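Local coordinates for AxyAgu115A (Amphibacillus xylanus NBRC 15112, PDB 6NPS), which probably removes glucuronic acid side groups from glucuronoxylan hemicelluloses, acting as a family GH115 alpha-glucuronidase, at residues A[553-556]-A[557-560]; A[618-621]-A[622-626]; A[353-356]-A[357-361]. The protein carries 3 engineered substitutions. All coordinates share one frame; numbering follows the deposited sequence.

Contact 1: residues A[553-556]-A[557-560]; sequences EELY and QEVD
Gln557 is joined to Glu553 by the backbone, its N donating to Glu553 O at 3.2 Å, one helical turn back. Its CB bond points away from the preceding turn, though CB itself stays near Glu554 O. Glu558 is engaged far more closely. Its N donates to Glu554 O at 3.0 Å, and CG, anti to the carbonyl carbon (chi1 -72°), sends the extended chain back along the Glu554 carbonyl; CD comes within 3.4 Å of Glu554 O. Farther out, OE2 meets the methyl CD2 of Leu555 at 3.6 Å. Two like charges lie near each other here, Glu554 OE1 and Glu558 OE1 being 4.5 Å apart, but each carboxylate has a partner on helix 500-519: a salt bridge from Glu554 to Lys505, and a hydrogen bond from Gln502 to Glu558. This is the C-terminal end of helix 537-558, set in a helical bundle: Leu555 packs against helix 500-519, and Tyr556 turns to helix 564-596, its ring edge-to-face with Phe564 and its hydroxyl hydrogen-bonded to Glu622. At Val559 the chain leaves helical geometry (psi 140°), although its N still donates to Leu555 O at 2.9 Å. The CG1 methyl, held between backbone N and carbonyl carbon (chi1 66°), rests 3.4 Å from Leu555 O. Beyond it a water, 2.7 Å from Tyr556 O, is placed to donate both there and to Val559 O.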
loop_
_atom_site.group_PDB
_atom_site.type_symbol
_atom_site.label_atom_id
_atom_site.label_comp_id
_atom_site.label_asym_id
_atom_site.label_seq_id
_atom_site.Cartn_x
_atom_site.Cartn_y
_atom_site.Cartn_z
ATOM N N GLU A 553 -15.443 -32.237 3.949
ATOM C CA GLU A 553 -16.869 -32.196 4.261
ATOM C C GLU A 553 -17.598 -33.476 3.866
ATOM O O GLU A 553 -18.579 -33.850 4.526
ATOM C CB GLU A 553 -17.531 -30.971 3.615
ATOM C CG GLU A 553 -17.087 -29.664 4.290
ATOM C CD GLU A 553 -17.980 -29.243 5.470
ATOM O OE1 GLU A 553 -18.552 -30.114 6.166
ATOM O OE2 GLU A 553 -18.103 -28.018 5.712
ATOM N N GLU A 554 -17.148 -34.177 2.820
ATOM C CA GLU A 554 -17.767 -35.460 2.506
ATOM C C GLU A 554 -17.570 -36.432 3.655
ATOM O O GLU A 554 -18.519 -37.095 4.099
ATOM C CB GLU A 554 -17.170 -36.054 1.229
ATOM C CG GLU A 554 -17.458 -35.309 -0.040
ATOM C CD GLU A 554 -16.701 -35.905 -1.233
ATOM O OE1 GLU A 554 -16.406 -37.123 -1.211
ATOM O OE2 GLU A 554 -16.399 -35.149 -2.185
ATOM N N LEU A 555 -16.329 -36.543 4.154
ATOM C CA LEU A 555 -16.088 -37.522 5.217
ATOM C C LEU A 555 -16.719 -37.095 6.539
ATOM O O LEU A 555 -17.095 -37.949 7.347
ATOM C CB LEU A 555 -14.581 -37.763 5.390
ATOM C CG LEU A 555 -13.880 -38.267 4.122
ATOM C CD1 LEU A 555 -12.392 -38.392 4.344
ATOM C CD2 LEU A 555 -14.459 -39.608 3.688
ATOM N N TYR A 556 -16.801 -35.786 6.792
ATOM C CA TYR A 556 -17.509 -35.263 7.967
ATOM C C TYR A 556 -18.940 -35.788 8.014
ATOM O O TYR A 556 -19.432 -36.183 9.076
ATOM C CB TYR A 556 -17.476 -33.719 7.891
ATOM C CG TYR A 556 -18.072 -32.930 9.032
ATOM C CD1 TYR A 556 -19.432 -32.660 9.072
ATOM C CD2 TYR A 556 -17.266 -32.379 10.029
ATOM C CE1 TYR A 556 -19.981 -31.904 10.093
ATOM C CE2 TYR A 556 -17.807 -31.619 11.072
ATOM C CZ TYR A 556 -19.155 -31.396 11.102
ATOM O OH TYR A 556 -19.714 -30.653 12.118
ATOM N N GLN A 557 -19.609 -35.830 6.860
ATOM C CA GLN A 557 -20.969 -36.335 6.823
ATOM C C GLN A 557 -21.035 -37.854 6.775
ATOM O O GLN A 557 -22.041 -38.439 7.194
ATOM C CB GLN A 557 -21.759 -35.793 5.669
ATOM C CG GLN A 557 -23.182 -35.784 6.175
ATOM C CD GLN A 557 -24.201 -35.476 5.123
ATOM O OE1 GLN A 557 -24.630 -36.359 4.374
ATOM N NE2 GLN A 557 -24.563 -34.203 5.011
ATOM N N GLU A 558 -20.006 -38.520 6.247
ATOM C CA GLU A 558 -20.068 -39.992 6.135
ATOM C C GLU A 558 -19.618 -40.726 7.399
ATOM O O GLU A 558 -20.132 -41.810 7.685
ATOM C CB GLU A 558 -19.241 -40.463 4.937
ATOM C CG GLU A 558 -19.918 -40.101 3.617
ATOM C CD GLU A 558 -18.942 -39.995 2.454
ATOM O OE1 GLU A 558 -19.327 -39.414 1.411
ATOM O OE2 GLU A 558 -17.802 -40.500 2.579
ATOM N N VAL A 559 -18.684 -40.173 8.176
ATOM C CA VAL A 559 -18.200 -40.898 9.356
ATOM C C VAL A 559 -19.346 -41.172 10.323
ATOM O O VAL A 559 -20.240 -40.343 10.507
ATOM C CB VAL A 559 -17.053 -40.129 10.039
ATOM C CG1 VAL A 559 -17.544 -38.801 10.625
ATOM C CG2 VAL A 559 -16.356 -41.016 11.127
ATOM N N ASP A 560 -19.352 -42.359 10.919
ATOM C CA ASP A 560 -20.391 -42.696 11.888
ATOM C C ASP A 560 -20.173 -41.948 13.206
ATOM O O ASP A 560 -19.074 -41.469 13.508
ATOM C CB ASP A 560 -20.428 -44.204 12.136
ATOM C CG ASP A 560 -19.156 -44.709 12.781
ATOM O OD1 ASP A 560 -19.089 -44.700 14.025
ATOM O OD2 ASP A 560 -18.218 -45.093 12.048
HETATM O O HOH W 1 -21.255 -37.649 10.351
#

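Contact 2: residues A[618-621]-A[622-626]; sequences EIVD and EYHTI
Glu622, Tyr623 and His624 each donate their backbone N-H one helical turn back, to Glu618, Ile619 and Val620, and these three bonds carry the alpha-helix from residues 618-621 into the segment that follows. The bond from Glu622 N to Glu618 O is the straightest of the three, at 2.9 Å and 166°. Tyr623 N to Ile619 O and His624 N to Val620 O both measure 3.0 Å. Val620 and His624 carry the side-chain contact, lying alongside each other and pointing the same way. Val620 CG1, anti to its backbone N (chi1 169°), meets His624 CE1 at 3.4 Å, while Val620 O sits 3.4 Å above one face of the imidazole, displaced toward its rim. Carbonyl and methyl together probably limit how far the ring can tilt. A water in the plane of the ring, at its edge, lies 2.7 Å from His624 ND1 and donates to Asp621 OD2 at 3.1 Å, bridging two side chains that do not meet directly. The other ring nitrogen, NE2, is hydrogen-bonded to Gly635 N. Without the imidazole, as with an alanine here, Gly635 N would probably lose its acceptor, the bridging water one partner, and a gap would open beside the Val620 methyl. Thr625 OG1 comes back to 3.2 Å from Asp621 O. The buried side of this stretch of helix 601-629 packs on helix 564-596, with Ile619 against Val576, Glu622 and Tyr623 against Phe568, and the Tyr623 ring stacked on Tyr573; Phe631 and Leu636, from the loop that follows helix 601-629, cover Tyr623 and His624.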
loop_
_atom_site.group_PDB
_atom_site.type_symbol
_atom_site.label_atom_id
_atom_site.label_comp_id
_atom_site.label_asym_id
_atom_site.label_seq_id
_atom_site.Cartn_x
_atom_site.Cartn_y
_atom_site.Cartn_z
ATOM N N GLU A 618 -15.824 -20.569 14.068
ATOM C CA GLU A 618 -16.772 -21.658 14.259
ATOM C C GLU A 618 -16.056 -22.982 14.430
ATOM O O GLU A 618 -16.445 -23.783 15.281
ATOM C CB GLU A 618 -17.755 -21.729 13.103
ATOM C CG GLU A 618 -18.808 -20.655 13.210
ATOM C CD GLU A 618 -19.735 -20.603 12.015
ATOM O OE1 GLU A 618 -19.466 -21.317 11.021
ATOM O OE2 GLU A 618 -20.722 -19.827 12.068
ATOM N N ILE A 619 -15.009 -23.230 13.646
ATOM C CA ILE A 619 -14.364 -24.524 13.746
ATOM C C ILE A 619 -13.598 -24.662 15.069
ATOM O O ILE A 619 -13.526 -25.759 15.624
ATOM C CB ILE A 619 -13.463 -24.758 12.532
ATOM C CG1 ILE A 619 -13.186 -26.244 12.400
ATOM C CG2 ILE A 619 -12.168 -23.946 12.624
ATOM C CD1 ILE A 619 -12.110 -26.544 11.429
ATOM N N VAL A 620 -13.044 -23.561 15.604
ATOM C CA VAL A 620 -12.388 -23.611 16.916
ATOM C C VAL A 620 -13.404 -23.910 18.010
ATOM O O VAL A 620 -13.161 -24.758 18.891
ATOM C CB VAL A 620 -11.631 -22.294 17.199
ATOM C CG1 VAL A 620 -11.182 -22.223 18.660
ATOM C CG2 VAL A 620 -10.432 -22.131 16.253
ATOM N N ASP A 621 -14.547 -23.214 17.988
ATOM C CA ASP A 621 -15.589 -23.468 18.978
ATOM C C ASP A 621 -16.059 -24.910 18.926
ATOM O O ASP A 621 -16.267 -25.540 19.976
ATOM C CB ASP A 621 -16.778 -22.535 18.762
ATOM C CG ASP A 621 -16.452 -21.101 19.099
ATOM O OD1 ASP A 621 -16.961 -20.193 18.403
ATOM O OD2 ASP A 621 -15.675 -20.890 20.058
ATOM N N GLU A 622 -16.268 -25.442 17.711
ATOM C CA GLU A 622 -16.640 -26.847 17.582
ATOM C C GLU A 622 -15.569 -27.749 18.191
ATOM O O GLU A 622 -15.883 -28.695 18.923
ATOM C CB GLU A 622 -16.906 -27.197 16.106
ATOM C CG GLU A 622 -17.385 -28.644 15.892
ATOM C CD GLU A 622 -17.955 -28.935 14.463
ATOM O OE1 GLU A 622 -17.795 -28.085 13.543
ATOM O OE2 GLU A 622 -18.564 -30.032 14.276
ATOM N N TYR A 623 -14.293 -27.434 17.961
ATOM C CA TYR A 623 -13.213 -28.263 18.486
ATOM C C TYR A 623 -13.215 -28.281 20.015
ATOM O O TYR A 623 -12.965 -29.322 20.642
ATOM C CB TYR A 623 -11.912 -27.712 17.953
ATOM C CG TYR A 623 -10.651 -28.435 18.335
ATOM C CD1 TYR A 623 -10.470 -29.793 18.049
ATOM C CD2 TYR A 623 -9.615 -27.738 18.916
ATOM C CE1 TYR A 623 -9.268 -30.451 18.382
ATOM C CE2 TYR A 623 -8.411 -28.358 19.227
ATOM C CZ TYR A 623 -8.244 -29.711 18.956
ATOM O OH TYR A 623 -7.050 -30.294 19.254
ATOM N N HIS A 624 -13.529 -27.140 20.627
ATOM C CA HIS A 624 -13.540 -26.984 22.069
ATOM C C HIS A 624 -14.770 -27.592 22.725
ATOM O O HIS A 624 -14.780 -27.724 23.948
ATOM C CB HIS A 624 -13.447 -25.494 22.419
ATOM C CG HIS A 624 -12.095 -24.916 22.153
ATOM N ND1 HIS A 624 -11.864 -23.562 22.064
ATOM C CD2 HIS A 624 -10.905 -25.518 21.920
ATOM C CE1 HIS A 624 -10.585 -23.356 21.799
ATOM N NE2 HIS A 624 -9.982 -24.524 21.704
ATOM N N THR A 625 -15.796 -27.977 21.960
ATOM C CA THR A 625 -16.968 -28.589 22.557
ATOM C C THR A 625 -17.198 -30.063 22.196
ATOM O O THR A 625 -18.018 -30.709 22.857
ATOM C CB THR A 625 -18.228 -27.778 22.212
ATOM O OG1 THR A 625 -18.392 -27.727 20.802
ATOM C CG2 THR A 625 -18.091 -26.338 22.721
ATOM N N ILE A 626 -16.514 -30.628 21.197
ATOM C CA ILE A 626 -16.751 -32.045 20.914
ATOM C C ILE A 626 -16.351 -32.920 22.113
ATOM O O ILE A 626 -15.415 -32.607 22.869
ATOM C CB ILE A 626 -16.016 -32.533 19.656
ATOM C CG1 ILE A 626 -14.569 -32.084 19.697
ATOM C CG2 ILE A 626 -16.703 -32.046 18.415
ATOM C CD1 ILE A 626 -13.707 -32.958 18.885
HETATM O O HOH W 2 -13.293 -21.306 22.075
#

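Contact 3: residues A[353-356]-A[357-361]; sequences YKEV and EPFFY
Tyr353 approaches Glu357 through the backbone alone, Tyr353 O standing 4.4 Å from Glu357 N. That carbonyl is bonded instead to Val356 N, at 3.0 Å, which closes a type II' beta turn from Tyr353 to Val356. The Tyr353 ring, stacked with His246, has Lys354 CG over one face, and its hydroxyl bonds to Asn386 and to a bound glycerol. Lys354 supplies the positive phi (50°) that this turn requires. Its carbonyl receives Glu357 N at 3.3 Å, with the donor well above the carbonyl plane, and a further bond from Arg391. Glu355 makes the most intricate contact. Its carbonyl oxygen sits 3.3 Å above the Phe359 ring plane, over the centre, and it also lies 3.2 Å from Pro358 CD, between the two rings. With CG placed between the backbone N and the carbonyl carbon (chi1 81°) and the chain bent beyond it, Glu355 CG comes to 3.7 Å from Phe359 CE2. The carboxylate is turned 67° from the ring plane and forms a salt bridge with Arg303. At the head of helix 356-361 the carbonyl of Val356 accepts from Phe360 N at 2.9 Å and, weakly, from Phe359 N. Its CG1 methyl lies 4.2 Å from Phe359 CD2, and both side chains continue into an apolar patch with Leu324 of helix 317-338. The segments form the loop between strand 348-351 of the eight-stranded parallel barrel and the short helix 356-361, a beta-to-alpha connection of a TIM barrel. In that fold the loops following the strands line the active site, and the glycerol at Tyr353 is consistent with a pocket there.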
loop_
_atom_site.group_PDB
_atom_site.type_symbol
_atom_site.label_atom_id
_atom_site.label_comp_id
_atom_site.label_asym_id
_atom_site.label_seq_id
_atom_site.Cartn_x
_atom_site.Cartn_y
_atom_site.Cartn_z
ATOM N N TYR A 353 22.299 -25.493 22.465
ATOM C CA TYR A 353 21.101 -24.805 21.973
ATOM C C TYR A 353 21.388 -23.325 21.743
ATOM O O TYR A 353 21.916 -22.653 22.632
ATOM C CB TYR A 353 19.926 -24.957 22.954
ATOM C CG TYR A 353 18.600 -24.342 22.491
ATOM C CD1 TYR A 353 17.939 -24.822 21.344
ATOM C CD2 TYR A 353 18.020 -23.277 23.179
ATOM C CE1 TYR A 353 16.744 -24.267 20.917
ATOM C CE2 TYR A 353 16.813 -22.712 22.774
ATOM C CZ TYR A 353 16.175 -23.211 21.626
ATOM O OH TYR A 353 14.980 -22.666 21.181
ATOM N N LYS A 354 21.001 -22.829 20.548
ATOM C CA LYS A 354 21.153 -21.443 20.095
ATOM C C LYS A 354 22.571 -20.919 20.299
ATOM O O LYS A 354 23.524 -21.449 19.715
ATOM C CB LYS A 354 20.150 -20.522 20.800
ATOM C CG LYS A 354 18.780 -20.471 20.128
ATOM C CD LYS A 354 17.724 -20.043 21.124
ATOM C CE LYS A 354 16.510 -19.453 20.440
ATOM N NZ LYS A 354 16.761 -18.032 20.066
ATOM N N GLU A 355 22.724 -19.891 21.150
ATOM C CA GLU A 355 24.024 -19.263 21.331
ATOM C C GLU A 355 25.069 -20.211 21.907
ATOM O O GLU A 355 26.260 -19.884 21.868
ATOM C CB GLU A 355 23.878 -18.019 22.234
ATOM C CG GLU A 355 23.818 -18.326 23.740
ATOM C CD GLU A 355 22.391 -18.626 24.238
ATOM O OE1 GLU A 355 21.414 -18.459 23.455
ATOM O OE2 GLU A 355 22.250 -19.038 25.417
ATOM N N VAL A 356 24.662 -21.367 22.443
ATOM C CA VAL A 356 25.625 -22.259 23.094
ATOM C C VAL A 356 26.492 -22.995 22.062
ATOM O O VAL A 356 27.668 -23.294 22.336
ATOM C CB VAL A 356 24.908 -23.257 24.036
ATOM C CG1 VAL A 356 25.949 -24.074 24.831
ATOM C CG2 VAL A 356 23.937 -22.535 24.986
ATOM N N GLU A 357 25.934 -23.319 20.882
ATOM C CA GLU A 357 26.716 -23.959 19.816
ATOM C C GLU A 357 28.004 -23.202 19.491
ATOM O O GLU A 357 29.065 -23.845 19.424
ATOM C CB GLU A 357 25.842 -24.156 18.559
ATOM C CG GLU A 357 26.419 -25.138 17.509
ATOM C CD GLU A 357 25.564 -25.263 16.223
ATOM O OE1 GLU A 357 25.406 -24.243 15.507
ATOM O OE2 GLU A 357 25.067 -26.386 15.920
ATOM N N PRO A 358 28.007 -21.868 19.308
ATOM C CA PRO A 358 29.301 -21.154 19.265
ATOM C C PRO A 358 30.160 -21.349 20.516
ATOM O O PRO A 358 31.391 -21.275 20.430
ATOM C CB PRO A 358 28.884 -19.685 19.085
ATOM C CG PRO A 358 27.568 -19.758 18.364
ATOM C CD PRO A 358 26.882 -20.977 18.932
ATOM N N PHE A 359 29.553 -21.586 21.681
ATOM C CA PHE A 359 30.354 -21.774 22.890
ATOM C C PHE A 359 31.080 -23.108 22.849
ATOM O O PHE A 359 32.186 -23.235 23.393
ATOM C CB PHE A 359 29.472 -21.690 24.141
ATOM C CG PHE A 359 28.767 -20.356 24.324
ATOM C CD1 PHE A 359 29.182 -19.219 23.642
ATOM C CD2 PHE A 359 27.697 -20.244 25.204
ATOM C CE1 PHE A 359 28.537 -17.999 23.825
ATOM C CE2 PHE A 359 27.051 -19.027 25.392
ATOM C CZ PHE A 359 27.469 -17.905 24.698
ATOM N N PHE A 360 30.487 -24.096 22.174
ATOM C CA PHE A 360 31.047 -25.446 22.165
ATOM C C PHE A 360 32.326 -25.502 21.332
ATOM O O PHE A 360 33.374 -25.972 21.804
ATOM C CB PHE A 360 29.985 -26.430 21.645
ATOM C CG PHE A 360 30.476 -27.858 21.508
ATOM C CD1 PHE A 360 30.882 -28.583 22.622
ATOM C CD2 PHE A 360 30.525 -28.469 20.260
ATOM C CE1 PHE A 360 31.325 -29.897 22.492
ATOM C CE2 PHE A 360 30.968 -29.774 20.119
ATOM C CZ PHE A 360 31.367 -30.492 21.230
ATOM N N TYR A 361 32.271 -24.979 20.104
ATOM C CA TYR A 361 33.395 -25.098 19.177
ATOM C C TYR A 361 34.512 -24.097 19.490
ATOM O O TYR A 361 35.681 -24.486 19.624
ATOM C CB TYR A 361 32.885 -24.927 17.751
ATOM C CG TYR A 361 31.900 -25.997 17.314
ATOM C CD1 TYR A 361 32.281 -27.335 17.229
ATOM C CD2 TYR A 361 30.595 -25.663 16.944
ATOM C CE1 TYR A 361 31.393 -28.312 16.816
ATOM C CE2 TYR A 361 29.692 -26.638 16.517
ATOM C CZ TYR A 361 30.101 -27.961 16.456
ATOM O OH TYR A 361 29.197 -28.920 16.040
#

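How the contacts relate
Contacts 1 and 2 belong to one helical bundle. Both lie on helices that pack against helix 564-596, their centres are about 17 Å apart, and they meet directly where Tyr556 and Glu622 join. Contact 3 is remote, its centre about 50 Å from that of contact 1 and 42 Å from that of contact 2, and it belongs to the barrel. It is also the most buried, whereas the other two are partly buried with an outward side. A water spans two carbonyls in contact 1 and the side chains of Asp621 and His624 in contact 2, while in contact 3 a carbonyl lies over the Phe359 face. Salt bridges to outside residues occur in contacts 1 and 3.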